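PDB 6PWS: Fc fragment of IgE receptor II from Bos taurus, which binds a mannose glycoside through calcium in a C-type lectin domain and is probably a glycan-binding receptor that also recognises IgE. Local coordinates for residues E51-L56 with G112-A117; P96-A99 with E103-V106. All coordinates share one frame; numbering follows the deposited sequence.

How the interactions relate
Interaction 1 and interaction 2 have centres about 15 Å apart in one C-type lectin domain, and interaction 2 lies, along the chain, inside the loop that interaction 1 closes. Helix 50-59 comes first, then the loop with 96-99, strand 105-108 and strand 114-117. The last two are antiparallel neighbours in the mixed sheet, so the two contacts are joined through it: one end of strand 114-117 faces the helix near the chain's centre, while its other end reaches the calcium and sugar held by 96-99 and 103-106. Interaction 1 is buried and interaction 2 is at the surface, so the sugar-binding site lies at the surface, at the far end of a strand that starts in the interior.

Interaction 1 (E51-L56 with G112-A117); sequences EEQDFL and GKWNDA. With CA (calcium ion), chain B; MMA (methyl alpha-D-mannopyranoside), chain D.
The side-chain amide of Gln53 and the indole of Trp114 meet with their planes 59° apart, and the contact is made at the ring edge, not over a face. Gln53 OE1 sits close to the indole plane and accepts a hydrogen bond from Trp114 NE1 at 2.8 Å. The bond is bent, 139° at the hydrogen, and the donor lies above the amide plane. The Gln53 chain leaves helix 50-59 and bends at its second torsion, chi2 65°, which turns the amide onto the indole N-H. On its other side the amide places NE2 3.3 Å from Gly112 O, at an angle too poor for a hydrogen bond. The indole also packs on Val106 of the adjacent strand 105-108 and on Ile67 of strand 65-67, one strand further on in the sheet.

Trp114, Asn115 and Asp116 form the Trp-Asn-Asp sequence of C-type lectin domains, and strand 114-117 carries it from this buried contact out to the sugar. Asp116 chelates the calcium ion that holds the mannoside with two of its own atoms: OD1 binds at 2.4 Å, and the backbone O at 2.5 Å. Asp116 OD2 accepts a hydrogen bond from Asp98 N, while Asn115 joins Asp116 in the calcium site and lines the mannoside pocket.

Interaction 2 (P96-A99 with E103-V106); sequences PNDA and ENCV. With CA (calcium ion), chain C; CA (calcium ion), chain B; MMA (methyl alpha-D-mannopyranoside), chain D.
Asn97, from segment 96-99, and Glu103, from segment 103-106, reach the same calcium ion, their amide and carboxylate planes turned 34° against each other. The oxygens Asn97 OD1 and Glu103 OE1 come within 2.9 Å, side by side on the ion, and their shared metal makes this close approach tolerable. Each binds it at 2.4 Å, Asn97 through OD1 and Glu103 through OE1. Beyond CG the extended Glu103 chain, chi2 -178°, carries the carboxylate out to both ion and sugar. From above the carboxylate plane, Ala99 N donates a hydrogen bond to Glu103 OE1 at 3.1 Å, which gives that oxygen a second grip beside the metal.

The outer atoms of the same two groups meet methyl alpha-D-mannopyranoside. Asn97 ND2 donates a hydrogen bond to the sugar O4 at 2.8 Å, and Glu103 OE2 makes a close approach of 2.5 Å to the sugar O3; both hydroxyl oxygens also bind the calcium.

Asp98 faces the other way, to a second calcium ion. Its OD1 ligates that ion and accepts a nearly straight hydrogen bond from Glu103 N, 2.8 Å long and 161° at the hydrogen, arriving from above the carboxylate plane. Glu103 O, the Asn104 side chain and a water bind this ion too, with Asp71 and Glu75 completing the protein ligands, so Glu103 serves both metals.

Glu95, Pro96 with a cis peptide bond before it, and Asn97 make the Glu-Pro-Asn motif typical of mannose-binding C-type lectin sites.

Interaction 1 (E51-L56 with G112-A117)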
ATOM      1  N   GLU A  51     -12.180  -4.833  -6.915  1.00  5.94           N
ATOM      2  CA  GLU A  51     -12.205  -6.115  -6.215  1.00  6.72           C
ATOM      3  C   GLU A  51     -10.966  -6.273  -5.338  1.00  5.97           C
ATOM      4  O   GLU A  51     -11.051  -6.746  -4.193  1.00  6.25           O
ATOM      5  CB  GLU A  51     -12.304  -7.254  -7.230  1.00  8.90           C
ATOM      6  CG  GLU A  51     -13.600  -7.270  -8.045  1.00 11.06           C
ATOM      7  CD  GLU A  51     -13.648  -6.281  -9.218  1.00 12.07           C
ATOM      8  OE1 GLU A  51     -12.600  -5.715  -9.608  1.00 10.86           O
ATOM      9  OE2 GLU A  51     -14.763  -6.079  -9.754  1.00 15.07           O
ATOM     10  N   GLU A  52      -9.806  -5.875  -5.860  1.00  5.39           N
ATOM     11  CA  GLU A  52      -8.582  -5.908  -5.066  1.00  5.34           C
ATOM     12  C   GLU A  52      -8.679  -4.934  -3.898  1.00  4.88           C
ATOM     13  O   GLU A  52      -8.305  -5.260  -2.761  1.00  5.11           O
ATOM     14  CB  GLU A  52      -7.389  -5.600  -5.971  1.00  5.51           C
ATOM     15  CG  GLU A  52      -6.047  -5.681  -5.274  1.00  5.75           C
ATOM     16  CD  GLU A  52      -4.864  -5.594  -6.229  1.00  5.71           C
ATOM     17  OE1 GLU A  52      -4.985  -4.933  -7.296  1.00  6.64           O
ATOM     18  OE2 GLU A  52      -3.811  -6.191  -5.897  1.00  6.34           O
ATOM     19  N   GLN A  53      -9.179  -3.719  -4.154  1.00  4.54           N
ATOM     20  CA  GLN A  53      -9.363  -2.781  -3.055  1.00  4.69           C
ATOM     21  C   GLN A  53     -10.303  -3.346  -1.997  1.00  4.66           C
ATOM     22  O   GLN A  53     -10.057  -3.184  -0.800  1.00  5.23           O
ATOM     23  CB  GLN A  53      -9.887  -1.441  -3.568  1.00  4.51           C
ATOM     24  CG  GLN A  53     -10.095  -0.427  -2.441  1.00  4.66           C
ATOM     25  CD  GLN A  53      -8.792  -0.041  -1.761  1.00  4.40           C
ATOM     26  OE1 GLN A  53      -7.875   0.460  -2.411  1.00  4.96           O
ATOM     27  NE2 GLN A  53      -8.709  -0.254  -0.454  1.00  5.26           N
ATOM     28  N   ASP A  54     -11.396  -3.999  -2.405  1.00  5.00           N
ATOM     29  CA  ASP A  54     -12.350  -4.547  -1.441  1.00  5.78           C
ATOM     30  C   ASP A  54     -11.672  -5.575  -0.538  1.00  5.11           C
ATOM     31  O   ASP A  54     -11.895  -5.594   0.681  1.00  5.34           O
ATOM     32  CB  ASP A  54     -13.530  -5.161  -2.213  1.00  7.11           C
ATOM     33  CG  ASP A  54     -14.468  -5.981  -1.344  1.00 10.04           C
ATOM     34  OD1 ASP A  54     -15.215  -5.372  -0.557  1.00 12.19           O
ATOM     35  OD2 ASP A  54     -14.500  -7.234  -1.468  1.00 11.34           O
ATOM     36  N   PHE A  55     -10.840  -6.441  -1.124  1.00  5.11           N
ATOM     37  CA  PHE A  55     -10.093  -7.420  -0.338  1.00  5.20           C
ATOM     38  C   PHE A  55      -9.285  -6.720   0.748  1.00  4.91           C
ATOM     39  O   PHE A  55      -9.255  -7.149   1.908  1.00  5.15           O
ATOM     40  CB  PHE A  55      -9.195  -8.236  -1.284  1.00  5.64           C
ATOM     41  CG  PHE A  55      -8.162  -9.084  -0.582  1.00  5.78           C
ATOM     42  CD1 PHE A  55      -6.875  -8.604  -0.397  1.00  6.32           C
ATOM     43  CD2 PHE A  55      -8.465 -10.352  -0.097  1.00  6.19           C
ATOM     44  CE1 PHE A  55      -5.917  -9.364   0.251  1.00  7.00           C
ATOM     45  CE2 PHE A  55      -7.505 -11.112   0.557  1.00  6.62           C
ATOM     46  CZ  PHE A  55      -6.233 -10.616   0.728  1.00  7.14           C
ATOM     47  N   LEU A  56      -8.601  -5.635   0.372  1.00  4.40           N
ATOM     48  CA  LEU A  56      -7.749  -4.885   1.295  1.00  4.59           C
ATOM     49  C   LEU A  56      -8.563  -4.101   2.320  1.00  4.61           C
ATOM     50  O   LEU A  56      -8.239  -4.117   3.513  1.00  5.38           O
ATOM     51  CB  LEU A  56      -6.834  -3.947   0.501  1.00  4.59           C
ATOM     52  CG  LEU A  56      -5.819  -4.670  -0.393  1.00  5.46           C
ATOM     53  CD1 LEU A  56      -5.137  -3.674  -1.306  1.00  6.83           C
ATOM     54  CD2 LEU A  56      -4.800  -5.454   0.421  1.00  6.49           C
ATOM     55  N   GLY A 112      -9.926   1.997   4.591  1.00  5.45           N
ATOM     56  CA  GLY A 112      -9.394   1.628   3.296  1.00  5.51           C
ATOM     57  C   GLY A 112      -9.230   2.767   2.313  1.00  4.80           C
ATOM     58  O   GLY A 112      -8.552   2.586   1.290  1.00  5.20           O
ATOM     59  N   LYS A 113      -9.825   3.933   2.579  1.00  4.72           N
ATOM     60  CA  LYS A 113      -9.684   5.079   1.689  1.00  4.54           C
ATOM     61  C   LYS A 113      -8.254   5.608   1.755  1.00  3.97           C
ATOM     62  O   LYS A 113      -7.607   5.582   2.802  1.00  5.08           O
ATOM     63  CB  LYS A 113     -10.676   6.174   2.073  1.00  5.04           C
ATOM     64  CG  LYS A 113     -12.143   5.825   1.831  1.00  5.61           C
ATOM     65  CD  LYS A 113     -12.490   5.813   0.354  1.00  5.95           C
ATOM     66  CE  LYS A 113     -13.915   5.357   0.090  1.00  7.04           C
ATOM     67  NZ  LYS A 113     -14.157   5.240  -1.360  1.00  7.66           N
ATOM     68  N   TRP A 114      -7.755   6.104   0.623  1.00  4.04           N
ATOM     69  CA  TRP A 114      -6.363   6.506   0.529  1.00  4.06           C
ATOM     70  C   TRP A 114      -6.158   7.958   0.952  1.00  4.00           C
ATOM     71  O   TRP A 114      -6.974   8.838   0.661  1.00  4.46           O
ATOM     72  CB  TRP A 114      -5.822   6.344  -0.890  1.00  4.15           C
ATOM     73  CG  TRP A 114      -5.984   4.995  -1.518  1.00  3.90           C
ATOM     74  CD1 TRP A 114      -6.376   3.817  -0.939  1.00  4.19           C
ATOM     75  CD2 TRP A 114      -5.755   4.707  -2.897  1.00  4.21           C
ATOM     76  NE1 TRP A 114      -6.394   2.808  -1.876  1.00  4.27           N
ATOM     77  CE2 TRP A 114      -6.024   3.335  -3.088  1.00  4.41           C
ATOM     78  CE3 TRP A 114      -5.344   5.479  -3.992  1.00  4.79           C
ATOM     79  CZ2 TRP A 114      -5.934   2.727  -4.338  1.00  4.75           C
ATOM     80  CZ3 TRP A 114      -5.245   4.868  -5.231  1.00  4.95           C
ATOM     81  CH2 TRP A 114      -5.536   3.506  -5.396  1.00  5.01           C
ATOM     82  N   ASN A 115      -5.022   8.204   1.601  1.00  4.31           N
ATOM     83  CA  ASN A 115      -4.606   9.533   2.016  1.00  4.42           C
ATOM     84  C   ASN A 115      -3.107   9.668   1.766  1.00  4.09           C
ATOM     85  O   ASN A 115      -2.341   8.779   2.145  1.00  4.51           O
ATOM     86  CB  ASN A 115      -4.879   9.727   3.514  1.00  4.82           C
ATOM     87  CG  ASN A 115      -4.317  11.022   4.028  1.00  5.34           C
ATOM     88  OD1 ASN A 115      -4.489  12.066   3.391  1.00  5.32           O
ATOM     89  ND2 ASN A 115      -3.628  10.975   5.156  1.00  7.03           N
ATOM     90  N   ASP A 116      -2.680  10.773   1.153  1.00  4.18           N
ATOM     91  CA  ASP A 116      -1.258  11.104   1.166  1.00  4.24           C
ATOM     92  C   ASP A 116      -0.861  11.603   2.552  1.00  4.25           C
ATOM     93  O   ASP A 116      -1.586  12.382   3.186  1.00  4.80           O
ATOM     94  CB  ASP A 116      -0.864  12.086   0.039  1.00  4.33           C
ATOM     95  CG  ASP A 116      -1.559  13.441   0.087  1.00  4.26           C
ATOM     96  OD1 ASP A 116      -2.640  13.559   0.707  1.00  4.45           O
ATOM     97  OD2 ASP A 116      -1.012  14.358  -0.562  1.00  4.87           O
ATOM     98  N   ALA A 117       0.286  11.126   3.030  1.00  4.56           N
ATOM     99  CA  ALA A 117       0.753  11.419   4.375  1.00  5.01           C
ATOM    100  C   ALA A 117       2.227  11.795   4.356  1.00  4.66           C
ATOM    101  O   ALA A 117       2.957  11.559   3.389  1.00  5.19           O
ATOM    102  CB  ALA A 117       0.529  10.206   5.286  1.00  5.79           C
TER
HETATM  103 CA    CA B 301      -3.294  14.151   2.907  1.00  4.66          CA
HETATM  104  C1  MMA D 303      -4.131  15.715   8.419  0.50 12.76           C
HETATM  105  C2  MMA D 303      -3.331  14.684   7.635  0.50  8.89           C
HETATM  106  C3  MMA D 303      -3.491  14.971   6.189  0.50  7.83           C
HETATM  107  C4  MMA D 303      -4.931  14.900   5.768  0.50  5.95           C
HETATM  108  C5  MMA D 303      -5.799  15.832   6.611  0.50  8.42           C
HETATM  109  C6  MMA D 303      -7.250  15.577   6.328  0.50  9.98           C
HETATM  110  C7  MMA D 303      -4.264  18.076   8.592  0.50 25.35           C
HETATM  111  O1  MMA D 303      -3.607  16.932   8.093  0.50 30.17           O
HETATM  112  O2  MMA D 303      -3.782  13.344   7.899  0.50 10.84           O
HETATM  113  O3  MMA D 303      -2.765  14.005   5.399  0.50  5.13           O
HETATM  114  O4  MMA D 303      -4.986  15.235   4.383  0.50  5.83           O
HETATM  115  O5  MMA D 303      -5.580  15.628   8.054  0.50 10.90           O
HETATM  116  O6  MMA D 303      -8.028  16.423   7.131  0.50 13.86           O

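Interaction 2 (P96-A99 with E103-V106)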
ATOM      1  N   PRO A  96      -5.510  13.227  -2.871  1.00  4.30           N
ATOM      2  CA  PRO A  96      -4.375  13.720  -2.084  1.00  4.48           C
ATOM      3  C   PRO A  96      -4.407  15.255  -2.029  1.00  4.85           C
ATOM      4  O   PRO A  96      -4.860  15.915  -2.970  1.00  5.99           O
ATOM      5  CB  PRO A  96      -3.170  13.219  -2.878  1.00  5.03           C
ATOM      6  CG  PRO A  96      -3.659  13.239  -4.316  1.00  5.35           C
ATOM      7  CD  PRO A  96      -5.111  12.821  -4.231  1.00  4.92           C
ATOM      8  N   ASN A  97      -3.918  15.810  -0.922  1.00  4.84           N
ATOM      9  CA  ASN A  97      -3.923  17.252  -0.716  1.00  5.15           C
ATOM     10  C   ASN A  97      -2.549  17.861  -0.454  1.00  5.17           C
ATOM     11  O   ASN A  97      -2.455  19.089  -0.314  1.00  6.13           O
ATOM     12  CB  ASN A  97      -4.929  17.648   0.375  1.00  5.63           C
ATOM     13  CG  ASN A  97      -4.604  17.073   1.741  1.00  5.60           C
ATOM     14  OD1 ASN A  97      -3.607  16.371   1.931  1.00  5.32           O
ATOM     15  ND2 ASN A  97      -5.455  17.389   2.713  1.00  6.61           N
ATOM     16  N   ASP A  98      -1.491  17.057  -0.392  1.00  5.00           N
ATOM     17  CA  ASP A  98      -0.126  17.541  -0.166  1.00  5.31           C
ATOM     18  C   ASP A  98      -0.078  18.516   1.012  1.00  5.91           C
ATOM     19  O   ASP A  98       0.489  19.614   0.932  1.00  6.33           O
ATOM     20  CB  ASP A  98       0.494  18.136  -1.432  1.00  5.45           C
ATOM     21  CG  ASP A  98       2.019  18.043  -1.424  1.00  5.09           C
ATOM     22  OD1 ASP A  98       2.545  16.945  -1.104  1.00  5.45           O
ATOM     23  OD2 ASP A  98       2.694  19.057  -1.724  1.00  6.35           O
ATOM     24  N   ALA A  99      -0.662  18.093   2.132  1.00  5.92           N
ATOM     25  CA  ALA A  99      -0.785  18.933   3.314  1.00  6.88           C
ATOM     26  C   ALA A  99       0.539  19.043   4.085  1.00  7.19           C
ATOM     27  O   ALA A  99       1.588  18.553   3.668  1.00  7.35           O
ATOM     28  CB  ALA A  99      -1.916  18.424   4.203  1.00  7.73           C
ATOM     29  N   GLU A 103       3.251  15.987   1.483  1.00  4.95           N
ATOM     30  CA  GLU A 103       2.852  14.613   1.792  1.00  4.84           C
ATOM     31  C   GLU A 103       3.081  13.791   0.533  1.00  4.62           C
ATOM     32  O   GLU A 103       2.390  13.997  -0.472  1.00  4.99           O
ATOM     33  CB  GLU A 103       1.394  14.537   2.233  1.00  4.84           C
ATOM     34  CG  GLU A 103       1.166  15.257   3.543  1.00  5.24           C
ATOM     35  CD  GLU A 103      -0.258  15.156   4.023  1.00  5.58           C
ATOM     36  OE1 GLU A 103      -1.186  15.254   3.187  1.00  5.51           O
ATOM     37  OE2 GLU A 103      -0.453  14.950   5.248  1.00  7.21           O
ATOM     38  N   ASN A 104       4.049  12.870   0.578  1.00  4.41           N
ATOM     39  CA  ASN A 104       4.496  12.227  -0.652  1.00  4.59           C
ATOM     40  C   ASN A 104       4.403  10.711  -0.634  1.00  4.54           C
ATOM     41  O   ASN A 104       4.817  10.078  -1.610  1.00  5.02           O
ATOM     42  CB  ASN A 104       5.893  12.715  -1.026  1.00  4.93           C
ATOM     43  CG  ASN A 104       5.980  14.230  -1.002  1.00  5.01           C
ATOM     44  OD1 ASN A 104       5.085  14.932  -1.478  1.00  5.37           O
ATOM     45  ND2 ASN A 104       7.049  14.747  -0.435  1.00  5.73           N
ATOM     46  N   CYS A 105       3.819  10.132   0.418  1.00  4.45           N
ATOM     47  CA  CYS A 105       3.694   8.686   0.574  1.00  4.45           C
ATOM     48  C   CYS A 105       2.242   8.373   0.905  1.00  4.23           C
ATOM     49  O   CYS A 105       1.637   9.056   1.730  1.00  5.70           O
ATOM     50  CB  CYS A 105       4.602   8.205   1.703  1.00  4.93           C
ATOM     51  SG  CYS A 105       6.380   8.389   1.318  1.00  5.24           S
ATOM     52  N   VAL A 106       1.678   7.332   0.298  1.00  4.08           N
ATOM     53  CA  VAL A 106       0.249   7.065   0.445  1.00  4.00           C
ATOM     54  C   VAL A 106      -0.012   5.938   1.433  1.00  3.63           C
ATOM     55  O   VAL A 106       0.679   4.909   1.454  1.00  4.12           O
ATOM     56  CB  VAL A 106      -0.409   6.793  -0.920  1.00  4.19           C
ATOM     57  CG1 VAL A 106      -1.914   6.577  -0.778  1.00  4.45           C
ATOM     58  CG2 VAL A 106      -0.137   7.947  -1.876  1.00  4.61           C
TER
HETATM   59 CA    CA C 302       2.930  15.050  -2.641  1.00  4.85          CA
HETATM   60 CA    CA B 301      -3.294  14.151   2.907  1.00  4.66          CA
HETATM   61  C1  MMA D 303      -4.131  15.715   8.419  0.50 12.76           C
HETATM   62  C2  MMA D 303      -3.331  14.684   7.635  0.50  8.89           C
HETATM   63  C3  MMA D 303      -3.491  14.971   6.189  0.50  7.83           C
HETATM   64  C4  MMA D 303      -4.931  14.900   5.768  0.50  5.95           C
HETATM   65  C5  MMA D 303      -5.799  15.832   6.611  0.50  8.42           C
HETATM   66  C6  MMA D 303      -7.250  15.577   6.328  0.50  9.98           C
HETATM   67  C7  MMA D 303      -4.264  18.076   8.592  0.50 25.35           C
HETATM   68  O1  MMA D 303      -3.607  16.932   8.093  0.50 30.17           O
HETATM   69  O2  MMA D 303      -3.782  13.344   7.899  0.50 10.84           O
HETATM   70  O3  MMA D 303      -2.765  14.005   5.399  0.50  5.13           O
HETATM   71  O4  MMA D 303      -4.986  15.235   4.383  0.50  5.83           O
HETATM   72  O5  MMA D 303      -5.580  15.628   8.054  0.50 10.90           O
HETATM   73  O6  MMA D 303      -8.028  16.423   7.131  0.50 13.86           O
HETATM   74  O   HOH W   1       0.591  14.717  -2.761  1.00  5.73           O